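Local atomic coordinates of Non-sulfated chondroitin lyase E66 (Autographa californica nucleopolyhedrovirus, PDB entry 3VSN), a protein that cleaves non-sulfated chondroitin as a lyase of the viral envelope and is essential for oral infection of the insect host. Residues H246-A251 with T407-P412; N301-S306 with I375-A380; A347-D352 with P360-A365; M398-G403 with F434-N439. One frame throughout, in Å; residues are numbered along the deposited sequence.

Contact 1 of 4, residues H246-A251 with T407-P412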
loop_
_atom_site.group_PDB
_atom_site.type_symbol
_atom_site.label_atom_id
_atom_site.label_comp_id
_atom_site.label_asym_id
_atom_site.label_seq_id
_atom_site.Cartn_x
_atom_site.Cartn_y
_atom_site.Cartn_z
ATOM N N HIS A 246 0.119 -14.016 4.378
ATOM C CA HIS A 246 1.059 -14.717 5.262
ATOM C C HIS A 246 0.526 -14.826 6.670
ATOM O O HIS A 246 1.253 -14.634 7.649
ATOM C CB HIS A 246 2.434 -14.049 5.226
ATOM C CG HIS A 246 3.190 -14.275 3.938
ATOM N ND1 HIS A 246 4.514 -14.064 3.831
ATOM C CD2 HIS A 246 2.763 -14.733 2.689
ATOM C CE1 HIS A 246 4.915 -14.351 2.577
ATOM N NE2 HIS A 246 3.842 -14.761 1.881
ATOM N N ILE A 247 -0.768 -15.139 6.753
ATOM C CA ILE A 247 -1.534 -15.311 7.997
ATOM C C ILE A 247 -1.847 -14.001 8.728
ATOM O O ILE A 247 -3.006 -13.750 9.051
ATOM C CB ILE A 247 -0.937 -16.371 8.964
ATOM C CG1 ILE A 247 -0.609 -17.673 8.217
ATOM C CG2 ILE A 247 -1.914 -16.662 10.100
ATOM C CD1 ILE A 247 0.385 -18.569 8.932
ATOM N N ASP A 248 -0.835 -13.166 8.972
ATOM C CA ASP A 248 -1.019 -11.987 9.829
ATOM C C ASP A 248 -0.254 -10.724 9.404
ATOM O O ASP A 248 -0.030 -9.832 10.223
ATOM C CB ASP A 248 -0.685 -12.347 11.286
ATOM C CG ASP A 248 0.774 -12.761 11.477
ATOM O OD1 ASP A 248 1.547 -12.782 10.498
ATOM O OD2 ASP A 248 1.157 -13.057 12.626
ATOM N N VAL A 249 0.137 -10.649 8.132
ATOM C CA VAL A 249 0.900 -9.498 7.629
ATOM C C VAL A 249 0.016 -8.601 6.756
ATOM O O VAL A 249 -0.667 -9.090 5.854
ATOM C CB VAL A 249 2.165 -9.942 6.840
ATOM C CG1 VAL A 249 3.037 -8.746 6.475
ATOM C CG2 VAL A 249 2.983 -10.945 7.647
ATOM N N ARG A 250 0.018 -7.295 7.034
ATOM C CA ARG A 250 -0.573 -6.316 6.109
ATOM C C ARG A 250 0.285 -6.304 4.842
ATOM O O ARG A 250 1.444 -5.894 4.885
ATOM C CB ARG A 250 -0.625 -4.913 6.732
ATOM C CG ARG A 250 -1.450 -4.798 8.010
ATOM C CD ARG A 250 -1.338 -3.401 8.621
ATOM N NE ARG A 250 -1.826 -3.378 10.000
ATOM C CZ ARG A 250 -1.103 -3.721 11.066
ATOM N NH1 ARG A 250 0.160 -4.102 10.929
ATOM N NH2 ARG A 250 -1.644 -3.678 12.280
ATOM N N ALA A 251 -0.278 -6.763 3.723
ATOM C CA ALA A 251 0.509 -6.997 2.504
ATOM C C ALA A 251 -0.341 -6.943 1.237
ATOM O O ALA A 251 -1.134 -7.851 0.971
ATOM C CB ALA A 251 1.223 -8.337 2.592
ATOM N N THR A 407 10.645 -16.525 5.207
ATOM C CA THR A 407 10.076 -15.378 5.916
ATOM C C THR A 407 9.728 -15.692 7.365
ATOM O O THR A 407 9.493 -16.847 7.725
ATOM C CB THR A 407 8.794 -14.860 5.231
ATOM O OG1 THR A 407 7.822 -15.912 5.176
ATOM C CG2 THR A 407 9.089 -14.356 3.823
ATOM N N GLN A 408 9.709 -14.648 8.191
ATOM C CA GLN A 408 9.179 -14.726 9.547
ATOM C C GLN A 408 8.511 -13.405 9.903
ATOM O O GLN A 408 9.074 -12.335 9.668
ATOM C CB GLN A 408 10.272 -15.053 10.571
ATOM C CG GLN A 408 9.731 -15.227 11.989
ATOM C CD GLN A 408 10.787 -15.598 13.017
ATOM O OE1 GLN A 408 11.963 -15.753 12.697
ATOM N NE2 GLN A 408 10.362 -15.738 14.269
ATOM N N SER A 409 7.311 -13.495 10.467
ATOM C CA SER A 409 6.589 -12.323 10.943
ATOM C C SER A 409 6.566 -12.280 12.469
ATOM O O SER A 409 6.656 -13.320 13.132
ATOM C CB SER A 409 5.171 -12.294 10.367
ATOM O OG SER A 409 4.388 -13.354 10.882
ATOM N N PHE A 410 6.444 -11.072 13.017
ATOM C CA PHE A 410 6.576 -10.851 14.452
ATOM C C PHE A 410 5.384 -10.080 15.000
ATOM O O PHE A 410 5.039 -9.012 14.484
ATOM C CB PHE A 410 7.884 -10.098 14.751
ATOM C CG PHE A 410 9.108 -10.780 14.208
ATOM C CD1 PHE A 410 9.844 -11.649 15.005
ATOM C CD2 PHE A 410 9.511 -10.578 12.890
ATOM C CE1 PHE A 410 10.965 -12.296 14.503
ATOM C CE2 PHE A 410 10.627 -11.226 12.379
ATOM C CZ PHE A 410 11.356 -12.083 13.187
ATOM N N ARG A 411 4.758 -10.637 16.037
ATOM C CA ARG A 411 3.676 -9.967 16.761
ATOM C C ARG A 411 4.266 -9.034 17.810
ATOM O O ARG A 411 5.297 -9.353 18.404
ATOM C CB ARG A 411 2.762 -10.979 17.467
ATOM C CG ARG A 411 2.014 -11.939 16.557
ATOM C CD ARG A 411 0.929 -11.249 15.746
ATOM N NE ARG A 411 0.136 -12.230 15.012
ATOM C CZ ARG A 411 -0.952 -12.828 15.488
ATOM N NH1 ARG A 411 -1.404 -12.541 16.706
ATOM N NH2 ARG A 411 -1.593 -13.715 14.740
ATOM N N PRO A 412 3.610 -7.883 18.052
ATOM C CA PRO A 412 4.083 -6.974 19.091
ATOM C C PRO A 412 3.727 -7.503 20.481
ATOM O O PRO A 412 2.713 -8.181 20.637
ATOM C CB PRO A 412 3.307 -5.690 18.797
ATOM C CG PRO A 412 2.020 -6.167 18.203
ATOM C CD PRO A 412 2.381 -7.386 17.398
HETATM O O HOH W 1 3.295 -15.148 9.250
HETATM O O HOH W 2 3.554 -13.721 13.428
#
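Asp248 carries this contact, reaching across to Ser409 and Arg411. Its CB lies 3.8 Å from Arg411 NE, beside the guanidinium group. CG stands between the backbone N and the carbonyl carbon, and the carboxylate is carried toward 407-412. From CG the two oxygens part. OD1 comes to 2.9 Å from Ser409 OG. OD2 takes the hydrogen of Arg411 NE at 2.7 Å, in a nearly straight bond (170°) that is also a salt bridge. The donor meets OD2 on its anti side, 20° out of the carboxylate plane. OD2 lies at the edge of the Arg411 guanidinium, almost in its plane. The two flat groups are nevertheless turned 60° against each other, and NE makes the bond rather than a fork of two nitrogens. Arg411 NH1 is bonded to Asn344 O.

Two waters fill in the polar network. One gives hydrogens to His246 O and Ser409 OG, the other to Asp248 OD2 and Ser409 OG. Ser409 OG thus accepts from both. Val249 CG2 packs on Ser409 CB at 3.7 Å.

His246 is a proton acceptor of the active site. Its ND1 is 4.0 Å from Thr407 OG1, but its polar partner is Glu350, a residue important for catalysis. The contact joins strand 249-250, at the edge of a four-stranded sheet, to strand 408-410. Strand 408-410 pairs antiparallel with 349-351, whose Glu350 touches Val249, Thr407 and Ser409.

Contact 2 of 4, residues N301-S306 with I375-A380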
loop_
_atom_site.group_PDB
_atom_site.type_symbol
_atom_site.label_atom_id
_atom_site.label_comp_id
_atom_site.label_asym_id
_atom_site.label_seq_id
_atom_site.Cartn_x
_atom_site.Cartn_y
_atom_site.Cartn_z
ATOM N N ASN A 301 11.226 -5.159 1.257
ATOM C CA ASN A 301 12.408 -4.332 0.967
ATOM C C ASN A 301 12.267 -2.890 1.467
ATOM O O ASN A 301 13.256 -2.165 1.599
ATOM C CB ASN A 301 12.743 -4.350 -0.529
ATOM C CG ASN A 301 11.628 -3.783 -1.387
ATOM O OD1 ASN A 301 10.454 -4.073 -1.170
ATOM N ND2 ASN A 301 11.994 -2.974 -2.375
ATOM N N GLY A 302 11.034 -2.486 1.754
ATOM C CA GLY A 302 10.758 -1.132 2.220
ATOM C C GLY A 302 10.555 -0.220 1.034
ATOM O O GLY A 302 11.519 0.221 0.405
ATOM N N THR A 303 9.291 0.051 0.724
ATOM C CA THR A 303 8.934 0.853 -0.440
ATOM C C THR A 303 7.681 1.683 -0.169
ATOM O O THR A 303 6.775 1.238 0.543
ATOM C CB THR A 303 8.736 -0.029 -1.699
ATOM O OG1 THR A 303 8.335 0.786 -2.804
ATOM C CG2 THR A 303 7.682 -1.122 -1.466
ATOM N N LEU A 304 7.646 2.889 -0.731
ATOM C CA LEU A 304 6.478 3.762 -0.615
ATOM C C LEU A 304 5.767 3.974 -1.954
ATOM O O LEU A 304 4.942 4.878 -2.085
ATOM C CB LEU A 304 6.856 5.118 0.009
ATOM C CG LEU A 304 8.056 5.933 -0.502
ATOM C CD1 LEU A 304 7.987 6.267 -1.990
ATOM C CD2 LEU A 304 8.205 7.210 0.317
ATOM N N TYR A 305 6.083 3.142 -2.944
ATOM C CA TYR A 305 5.601 3.378 -4.301
ATOM C C TYR A 305 5.214 2.106 -5.037
ATOM O O TYR A 305 5.890 1.085 -4.933
ATOM C CB TYR A 305 6.655 4.156 -5.101
ATOM C CG TYR A 305 6.281 4.446 -6.543
ATOM C CD1 TYR A 305 5.349 5.435 -6.860
ATOM C CD2 TYR A 305 6.875 3.738 -7.590
ATOM C CE1 TYR A 305 5.008 5.705 -8.176
ATOM C CE2 TYR A 305 6.541 4.001 -8.909
ATOM C CZ TYR A 305 5.612 4.985 -9.197
ATOM O OH TYR A 305 5.280 5.249 -10.505
ATOM N N SER A 306 4.109 2.194 -5.772
ATOM C CA SER A 306 3.698 1.180 -6.734
ATOM C C SER A 306 3.384 1.900 -8.036
ATOM O O SER A 306 2.648 2.892 -8.037
ATOM C CB SER A 306 2.457 0.433 -6.242
ATOM O OG SER A 306 1.850 -0.296 -7.303
ATOM N N ILE A 375 8.770 11.759 -5.927
ATOM C CA ILE A 375 8.628 10.452 -5.296
ATOM C C ILE A 375 10.024 9.854 -5.123
ATOM O O ILE A 375 10.593 9.276 -6.050
ATOM C CB ILE A 375 7.684 9.499 -6.075
ATOM C CG1 ILE A 375 6.291 10.132 -6.217
ATOM C CG2 ILE A 375 7.590 8.151 -5.366
ATOM C CD1 ILE A 375 5.336 9.380 -7.124
ATOM N N ILE A 376 10.577 10.034 -3.930
ATOM C CA ILE A 376 11.886 9.492 -3.591
ATOM C C ILE A 376 11.648 8.205 -2.820
ATOM O O ILE A 376 11.140 8.245 -1.700
ATOM C CB ILE A 376 12.704 10.474 -2.723
ATOM C CG1 ILE A 376 12.793 11.845 -3.408
ATOM C CG2 ILE A 376 14.086 9.900 -2.409
ATOM C CD1 ILE A 376 13.309 12.957 -2.516
ATOM N N ASN A 377 11.986 7.068 -3.425
ATOM C CA ASN A 377 11.800 5.782 -2.755
ATOM C C ASN A 377 13.032 5.425 -1.933
ATOM O O ASN A 377 14.108 5.981 -2.150
ATOM C CB ASN A 377 11.468 4.670 -3.757
ATOM C CG ASN A 377 10.538 3.612 -3.177
ATOM O OD1 ASN A 377 10.241 3.608 -1.980
ATOM N ND2 ASN A 377 10.073 2.707 -4.032
ATOM N N TYR A 378 12.865 4.506 -0.986
ATOM C CA TYR A 378 13.957 4.103 -0.100
ATOM C C TYR A 378 14.961 3.196 -0.805
ATOM O O TYR A 378 14.634 2.530 -1.789
ATOM C CB TYR A 378 13.406 3.398 1.146
ATOM C CG TYR A 378 12.335 4.189 1.863
ATOM C CD1 TYR A 378 12.674 5.241 2.719
ATOM C CD2 TYR A 378 10.984 3.896 1.678
ATOM C CE1 TYR A 378 11.695 5.975 3.373
ATOM C CE2 TYR A 378 9.997 4.625 2.328
ATOM C CZ TYR A 378 10.361 5.665 3.168
ATOM O OH TYR A 378 9.389 6.388 3.810
ATOM N N ASN A 379 16.192 3.198 -0.301
ATOM C CA ASN A 379 17.179 2.185 -0.651
ATOM C C ASN A 379 17.806 1.625 0.633
ATOM O O ASN A 379 17.429 2.037 1.734
ATOM C CB ASN A 379 18.227 2.733 -1.640
ATOM C CG ASN A 379 18.996 3.924 -1.091
ATOM O OD1 ASN A 379 19.645 3.834 -0.052
ATOM N ND2 ASN A 379 18.943 5.042 -1.803
ATOM N N ALA A 380 18.748 0.691 0.500
ATOM C CA ALA A 380 19.365 0.040 1.668
ATOM C C ALA A 380 19.987 1.021 2.669
ATOM O O ALA A 380 20.048 0.730 3.862
ATOM C CB ALA A 380 20.393 -0.994 1.224
HETATM O O HOH W 3 12.386 0.988 -2.203
#
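The ring of Tyr378 meets 301-306 with its edge: Gly302 O and Thr303 CA lie there, near the ring plane. The side chains of Leu304 and Tyr378 cross at about a right angle, with Leu304 CG 3.7 Å from Tyr378 CE2. The ring of Tyr305 has Ile375 CG2 as a neighbour, at 3.8 Å from Tyr305 CD1.

Between the two rings stands the flat amide of Asn377, which is gripped at both ends. Its ND2 gives a hydrogen to Thr303 OG1 at 2.9 Å, nearly straight (169°) and with the oxygen lying in the amide plane. Its OD1 takes the backbone N-H of Leu304 at 3.0 Å, from a donor tilted 28° out of the carbonyl plane. Tyr378 N reaches the same OD1 from the opposite face, above the carbonyl plane. The bonds at the two ends of the amide should fix its rotation.

Thr303 points OG1 at Asn377 because its chi1 of 178° sets that oxygen opposite the backbone N. The same oxygen accepts from Tyr305 N, forming an ST turn. Leu304 CD1 packs on Ile375 CG2 at 3.9 Å. A water gives hydrogens to Gly302 O and Tyr378 O and ties the backbones together.

The two runs lie nearly antiparallel but form no sheet. Both are loops. Residues 301-306 lie between helix 276-284 and strand 318-322. Residues 375-380 lie in the loop that follows strand 367-370. Trp369 of strand 367-370 touches both Leu304 and Tyr378, and Tyr378 OH is bonded to Glu386. Arg300, the transition state stabiliser, immediately precedes 301-306.

Contact 3 of 4, residues A347-D352 with P360-A365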
loop_
_atom_site.group_PDB
_atom_site.type_symbol
_atom_site.label_atom_id
_atom_site.label_comp_id
_atom_site.label_asym_id
_atom_site.label_seq_id
_atom_site.Cartn_x
_atom_site.Cartn_y
_atom_site.Cartn_z
ATOM N N ALA A 347 0.972 -8.981 12.722
ATOM C CA ALA A 347 2.411 -8.750 12.718
ATOM C C ALA A 347 2.705 -7.260 12.592
ATOM O O ALA A 347 2.018 -6.547 11.860
ATOM C CB ALA A 347 3.071 -9.511 11.577
ATOM N N TYR A 348 3.711 -6.792 13.321
ATOM C CA TYR A 348 4.206 -5.434 13.122
ATOM C C TYR A 348 5.326 -5.427 12.087
ATOM O O TYR A 348 5.703 -4.372 11.579
ATOM C CB TYR A 348 4.663 -4.795 14.443
ATOM C CG TYR A 348 5.955 -5.340 15.026
ATOM C CD1 TYR A 348 5.937 -6.356 15.982
ATOM C CD2 TYR A 348 7.194 -4.822 14.639
ATOM C CE1 TYR A 348 7.116 -6.846 16.531
ATOM C CE2 TYR A 348 8.377 -5.305 15.179
ATOM C CZ TYR A 348 8.331 -6.318 16.121
ATOM O OH TYR A 348 9.503 -6.792 16.655
ATOM N N TYR A 349 5.849 -6.611 11.772
ATOM C CA TYR A 349 6.970 -6.724 10.847
ATOM C C TYR A 349 7.103 -8.129 10.269
ATOM O O TYR A 349 6.719 -9.111 10.907
ATOM C CB TYR A 349 8.278 -6.307 11.537
ATOM C CG TYR A 349 9.477 -6.265 10.613
ATOM C CD1 TYR A 349 9.454 -5.504 9.446
ATOM C CD2 TYR A 349 10.635 -6.982 10.910
ATOM C CE1 TYR A 349 10.547 -5.466 8.595
ATOM C CE2 TYR A 349 11.739 -6.939 10.068
ATOM C CZ TYR A 349 11.689 -6.180 8.918
ATOM O OH TYR A 349 12.775 -6.138 8.074
ATOM N N GLU A 350 7.637 -8.204 9.052
ATOM C CA GLU A 350 8.009 -9.469 8.432
ATOM C C GLU A 350 9.373 -9.298 7.775
ATOM O O GLU A 350 9.587 -8.351 7.020
ATOM C CB GLU A 350 6.967 -9.902 7.394
ATOM C CG GLU A 350 7.134 -11.339 6.914
ATOM C CD GLU A 350 6.291 -11.661 5.693
ATOM O OE1 GLU A 350 6.246 -10.836 4.761
ATOM O OE2 GLU A 350 5.680 -12.748 5.661
ATOM N N SER A 351 10.291 -10.210 8.083
ATOM C CA SER A 351 11.629 -10.201 7.497
ATOM C C SER A 351 11.878 -11.439 6.635
ATOM O O SER A 351 11.102 -12.396 6.666
ATOM C CB SER A 351 12.691 -10.108 8.595
ATOM O OG SER A 351 12.572 -11.182 9.514
ATOM N N ASP A 352 12.962 -11.403 5.865
ATOM C CA ASP A 352 13.402 -12.547 5.065
ATOM C C ASP A 352 14.940 -12.606 5.086
ATOM O O ASP A 352 15.568 -11.745 5.705
ATOM C CB ASP A 352 12.814 -12.477 3.641
ATOM C CG ASP A 352 13.248 -11.235 2.870
ATOM O OD1 ASP A 352 14.468 -11.006 2.726
ATOM O OD2 ASP A 352 12.364 -10.499 2.378
ATOM N N PRO A 360 11.574 -0.457 11.748
ATOM C CA PRO A 360 11.292 0.920 12.164
ATOM C C PRO A 360 10.390 1.691 11.193
ATOM O O PRO A 360 9.478 2.393 11.640
ATOM C CB PRO A 360 12.685 1.548 12.256
ATOM C CG PRO A 360 13.555 0.393 12.638
ATOM C CD PRO A 360 13.021 -0.746 11.808
ATOM N N LEU A 361 10.624 1.536 9.892
ATOM C CA LEU A 361 9.795 2.179 8.866
ATOM C C LEU A 361 8.339 1.703 8.913
ATOM O O LEU A 361 7.415 2.505 8.771
ATOM C CB LEU A 361 10.394 1.956 7.466
ATOM C CG LEU A 361 9.718 2.619 6.258
ATOM C CD1 LEU A 361 9.771 4.140 6.346
ATOM C CD2 LEU A 361 10.357 2.136 4.965
ATOM N N TRP A 362 8.141 0.406 9.137
ATOM C CA TRP A 362 6.794 -0.175 9.212
ATOM C C TRP A 362 6.025 0.208 10.447
ATOM O O TRP A 362 4.791 0.169 10.453
ATOM C CB TRP A 362 6.871 -1.694 9.145
ATOM C CG TRP A 362 7.144 -2.265 7.772
ATOM C CD1 TRP A 362 7.770 -1.650 6.687
ATOM C CD2 TRP A 362 6.827 -3.621 7.310
ATOM N NE1 TRP A 362 7.843 -2.508 5.613
ATOM C CE2 TRP A 362 7.299 -3.706 5.922
ATOM C CE3 TRP A 362 6.212 -4.729 7.884
ATOM C CZ2 TRP A 362 7.156 -4.862 5.166
ATOM C CZ3 TRP A 362 6.076 -5.892 7.114
ATOM C CH2 TRP A 362 6.540 -5.956 5.789
ATOM N N THR A 363 6.737 0.562 11.511
ATOM C CA THR A 363 6.107 0.794 12.808
ATOM C C THR A 363 6.069 2.257 13.234
ATOM O O THR A 363 5.267 2.633 14.090
ATOM C CB THR A 363 6.805 -0.010 13.924
ATOM O OG1 THR A 363 8.194 0.342 13.980
ATOM C CG2 THR A 363 6.663 -1.509 13.673
ATOM N N MET A 364 6.930 3.083 12.647
ATOM C CA MET A 364 7.107 4.442 13.150
ATOM C C MET A 364 7.078 5.551 12.098
ATOM O O MET A 364 7.319 6.713 12.429
ATOM C CB MET A 364 8.388 4.528 13.991
ATOM C CG MET A 364 8.293 3.806 15.324
ATOM S SD MET A 364 9.829 3.867 16.264
ATOM C CE MET A 364 10.767 2.560 15.477
ATOM N N ALA A 365 6.785 5.211 10.841
ATOM C CA ALA A 365 6.630 6.244 9.810
ATOM C C ALA A 365 5.464 7.159 10.175
ATOM O O ALA A 365 4.333 6.699 10.338
ATOM C CB ALA A 365 6.416 5.630 8.433
HETATM O O HOH W 4 3.767 -2.526 11.036
#
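Tyr348 O takes a hydrogen from a water at 2.7 Å, and that water gives its other hydrogen to Trp362 O at 2.9 Å. The bridge joins the backbones of 347-352 and 360-365, which make no direct hydrogen bond. Tyr348 O also lies at the edge of the Trp362 ring, near its plane.

The main packing is a T-shaped pair. The edge of Tyr349 points at one face of Trp362, with its CD1 offset toward the rim of the indole. The ring centroids are 5.3 Å apart and the planes stand at 77°. Tyr349 CG lies anti to the backbone N (chi1 -174°), and this turns the ring to the tryptophan. Beyond it, Trp362 CZ3 comes 3.4 Å from Glu350 N, obliquely, and CE3 touches Tyr349 CA. The outer edge of the six-membered ring thus runs along the backbone of Tyr349 and Glu350. Next along the helix, Thr363 CG2 meets Tyr348 CD2 at 3.5 Å, while Thr363 OG1 turns back to Ala359 O in its own helix.

The tyrosine hydroxyls bond beyond the interface: Tyr348 OH to Glu436, Tyr349 OH to Gln358. Glu350 keeps its carboxylate for Arg300 and His246. Trp362 packs on the backbone of this catalytically important glutamate, consistent with a second-shell role beside the active site. The contact is mainly apolar, with one water bridging the two carbonyls.

Contact 4 of 4, residues M398-G403 with F434-N439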
loop_
_atom_site.group_PDB
_atom_site.type_symbol
_atom_site.label_atom_id
_atom_site.label_comp_id
_atom_site.label_asym_id
_atom_site.label_seq_id
_atom_site.Cartn_x
_atom_site.Cartn_y
_atom_site.Cartn_z
ATOM N N MET A 398 18.496 -1.058 12.667
ATOM C CA MET A 398 17.819 -1.970 13.578
ATOM C C MET A 398 17.434 -3.229 12.810
ATOM O O MET A 398 16.595 -3.176 11.910
ATOM C CB MET A 398 16.586 -1.294 14.198
ATOM C CG MET A 398 15.694 -2.207 15.036
ATOM S SD MET A 398 16.496 -2.982 16.460
ATOM C CE MET A 398 16.696 -1.588 17.570
ATOM N N ARG A 399 18.060 -4.350 13.166
ATOM C CA ARG A 399 17.876 -5.614 12.448
ATOM C C ARG A 399 16.993 -6.579 13.218
ATOM O O ARG A 399 17.179 -6.766 14.420
ATOM C CB ARG A 399 19.222 -6.295 12.190
ATOM C CG ARG A 399 20.196 -5.485 11.357
ATOM C CD ARG A 399 21.333 -6.349 10.832
ATOM N NE ARG A 399 22.238 -5.558 10.001
ATOM C CZ ARG A 399 22.110 -5.399 8.687
ATOM N NH1 ARG A 399 21.121 -5.994 8.027
ATOM N NH2 ARG A 399 22.984 -4.649 8.026
ATOM N N ILE A 400 16.033 -7.186 12.523
ATOM C CA ILE A 400 15.235 -8.282 13.084
ATOM C C ILE A 400 15.289 -9.462 12.105
ATOM O O ILE A 400 14.385 -9.634 11.282
ATOM C CB ILE A 400 13.767 -7.873 13.377
ATOM C CG1 ILE A 400 13.704 -6.592 14.220
ATOM C CG2 ILE A 400 13.020 -9.011 14.069
ATOM C CD1 ILE A 400 12.296 -6.113 14.503
ATOM N N PRO A 401 16.362 -10.275 12.190
ATOM C CA PRO A 401 16.602 -11.344 11.215
ATOM C C PRO A 401 15.507 -12.399 11.205
ATOM O O PRO A 401 14.886 -12.661 12.236
ATOM C CB PRO A 401 17.920 -11.976 11.693
ATOM C CG PRO A 401 18.545 -10.958 12.589
ATOM C CD PRO A 401 17.388 -10.268 13.248
ATOM N N SER A 402 15.271 -12.979 10.035
ATOM C CA SER A 402 14.366 -14.108 9.904
ATOM C C SER A 402 14.996 -15.325 10.579
ATOM O O SER A 402 16.162 -15.641 10.337
ATOM C CB SER A 402 14.087 -14.394 8.427
ATOM O OG SER A 402 13.281 -15.548 8.274
ATOM N N GLY A 403 14.228 -15.987 11.440
ATOM C CA GLY A 403 14.701 -17.175 12.152
ATOM C C GLY A 403 14.473 -18.451 11.364
ATOM O O GLY A 403 14.799 -19.543 11.831
ATOM N N PHE A 434 7.677 -3.573 21.401
ATOM C CA PHE A 434 8.290 -4.501 20.459
ATOM C C PHE A 434 9.498 -5.195 21.088
ATOM O O PHE A 434 10.563 -4.584 21.238
ATOM C CB PHE A 434 8.722 -3.762 19.186
ATOM C CG PHE A 434 7.682 -2.816 18.633
ATOM C CD1 PHE A 434 6.684 -3.279 17.781
ATOM C CD2 PHE A 434 7.721 -1.455 18.937
ATOM C CE1 PHE A 434 5.738 -2.409 17.253
ATOM C CE2 PHE A 434 6.778 -0.581 18.414
ATOM C CZ PHE A 434 5.786 -1.059 17.569
ATOM N N ALA A 435 9.329 -6.466 21.452
ATOM C CA ALA A 435 10.400 -7.255 22.072
ATOM C C ALA A 435 11.675 -7.290 21.223
ATOM O O ALA A 435 12.779 -7.163 21.754
ATOM C CB ALA A 435 9.922 -8.671 22.378
ATOM N N GLU A 436 11.512 -7.428 19.908
ATOM C CA GLU A 436 12.646 -7.596 18.991
ATOM C C GLU A 436 13.381 -6.293 18.661
ATOM O O GLU A 436 14.445 -6.318 18.041
ATOM C CB GLU A 436 12.198 -8.298 17.701
ATOM C CG GLU A 436 11.649 -9.708 17.892
ATOM C CD GLU A 436 10.196 -9.747 18.349
ATOM O OE1 GLU A 436 9.523 -8.693 18.373
ATOM O OE2 GLU A 436 9.719 -10.846 18.689
ATOM N N MET A 437 12.814 -5.159 19.063
ATOM C CA MET A 437 13.497 -3.874 18.909
ATOM C C MET A 437 13.946 -3.341 20.265
ATOM O O MET A 437 13.716 -2.172 20.596
ATOM C CB MET A 437 12.621 -2.857 18.161
ATOM C CG MET A 437 12.429 -3.198 16.687
ATOM S SD MET A 437 11.767 -1.864 15.662
ATOM C CE MET A 437 10.091 -1.756 16.279
ATOM N N ASN A 438 14.589 -4.215 21.045
ATOM C CA ASN A 438 15.156 -3.846 22.343
ATOM C C ASN A 438 14.086 -3.402 23.356
ATOM O O ASN A 438 14.319 -2.506 24.176
ATOM C CB ASN A 438 16.227 -2.760 22.135
ATOM C CG ASN A 438 17.025 -2.466 23.384
ATOM O OD1 ASN A 438 17.321 -3.361 24.169
ATOM N ND2 ASN A 438 17.381 -1.197 23.572
ATOM N N ASN A 439 12.916 -4.040 23.292
ATOM C CA ASN A 439 11.758 -3.685 24.132
ATOM C C ASN A 439 11.295 -2.232 23.979
ATOM O O ASN A 439 10.749 -1.646 24.921
ATOM C CB ASN A 439 11.998 -4.030 25.615
ATOM C CG ASN A 439 11.656 -5.475 25.953
ATOM O OD1 ASN A 439 12.171 -6.030 26.925
ATOM N ND2 ASN A 439 10.777 -6.083 25.167
HETATM O O HOH W 5 16.827 -6.627 17.123
#
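Met437 meets Met398 and Ile400 through its CG, the common point of touch. Ile400 crosses it at about a right angle and sets CD1 3.6 Å from Met437 CG. Met398 runs obliquely to it, and its CG lies 3.8 Å from Met437 CG. The Met398 chain leaves with CG anti to the backbone N (chi1 173°) and then bends at its next two torsions. This brings its SD beside Met437 CA at 4.0 Å. The far end of Met437 turns elsewhere: its CE lies over one face of Phe434, within its own segment.

Ile400 also stands across Glu436. Its CG2 branch touches Glu436 CB at 3.8 Å, and CD1 reaches the same CB. The carboxylate of Glu436 is bonded instead to Tyr348 OH.

One water links the backbones. It gives hydrogens to Arg399 O at 2.7 Å and to Glu436 O at 2.6 Å. Ile400 O is bonded to Ser351 OG of strand 349-351, and Thr363 of helix 359-364 touches Met437.

No direct hydrogen bond joins the two segments. Thioether and aliphatic carbons pack together, Glu436 adds its CB, and a water bridges the backbones.

In the fold
Contact 3 is the buried member of the set; contacts 1, 2 and 4 are only partly buried. Contact 1 shares a two-stranded sheet with contact 3, since strands 408-410 and 349-351 are neighbours, and the bond between His246 and Glu350 joins their chemistry. Contact 4 leans on contact 3 from another direction, through Tyr348 with Glu436 and Phe434, and on contact 1 through Gln408 and Gly403. Contact 2 touches contact 3 where Tyr378 packs on Leu361, but stays clear of contacts 1 and 4. The chemistry differs with place: charge and water at the partly buried contact 1, hydrogen bonds of an asparagine amide between loops in contact 2, aromatic packing in the buried contact 3, aliphatic and thioether packing in contact 4.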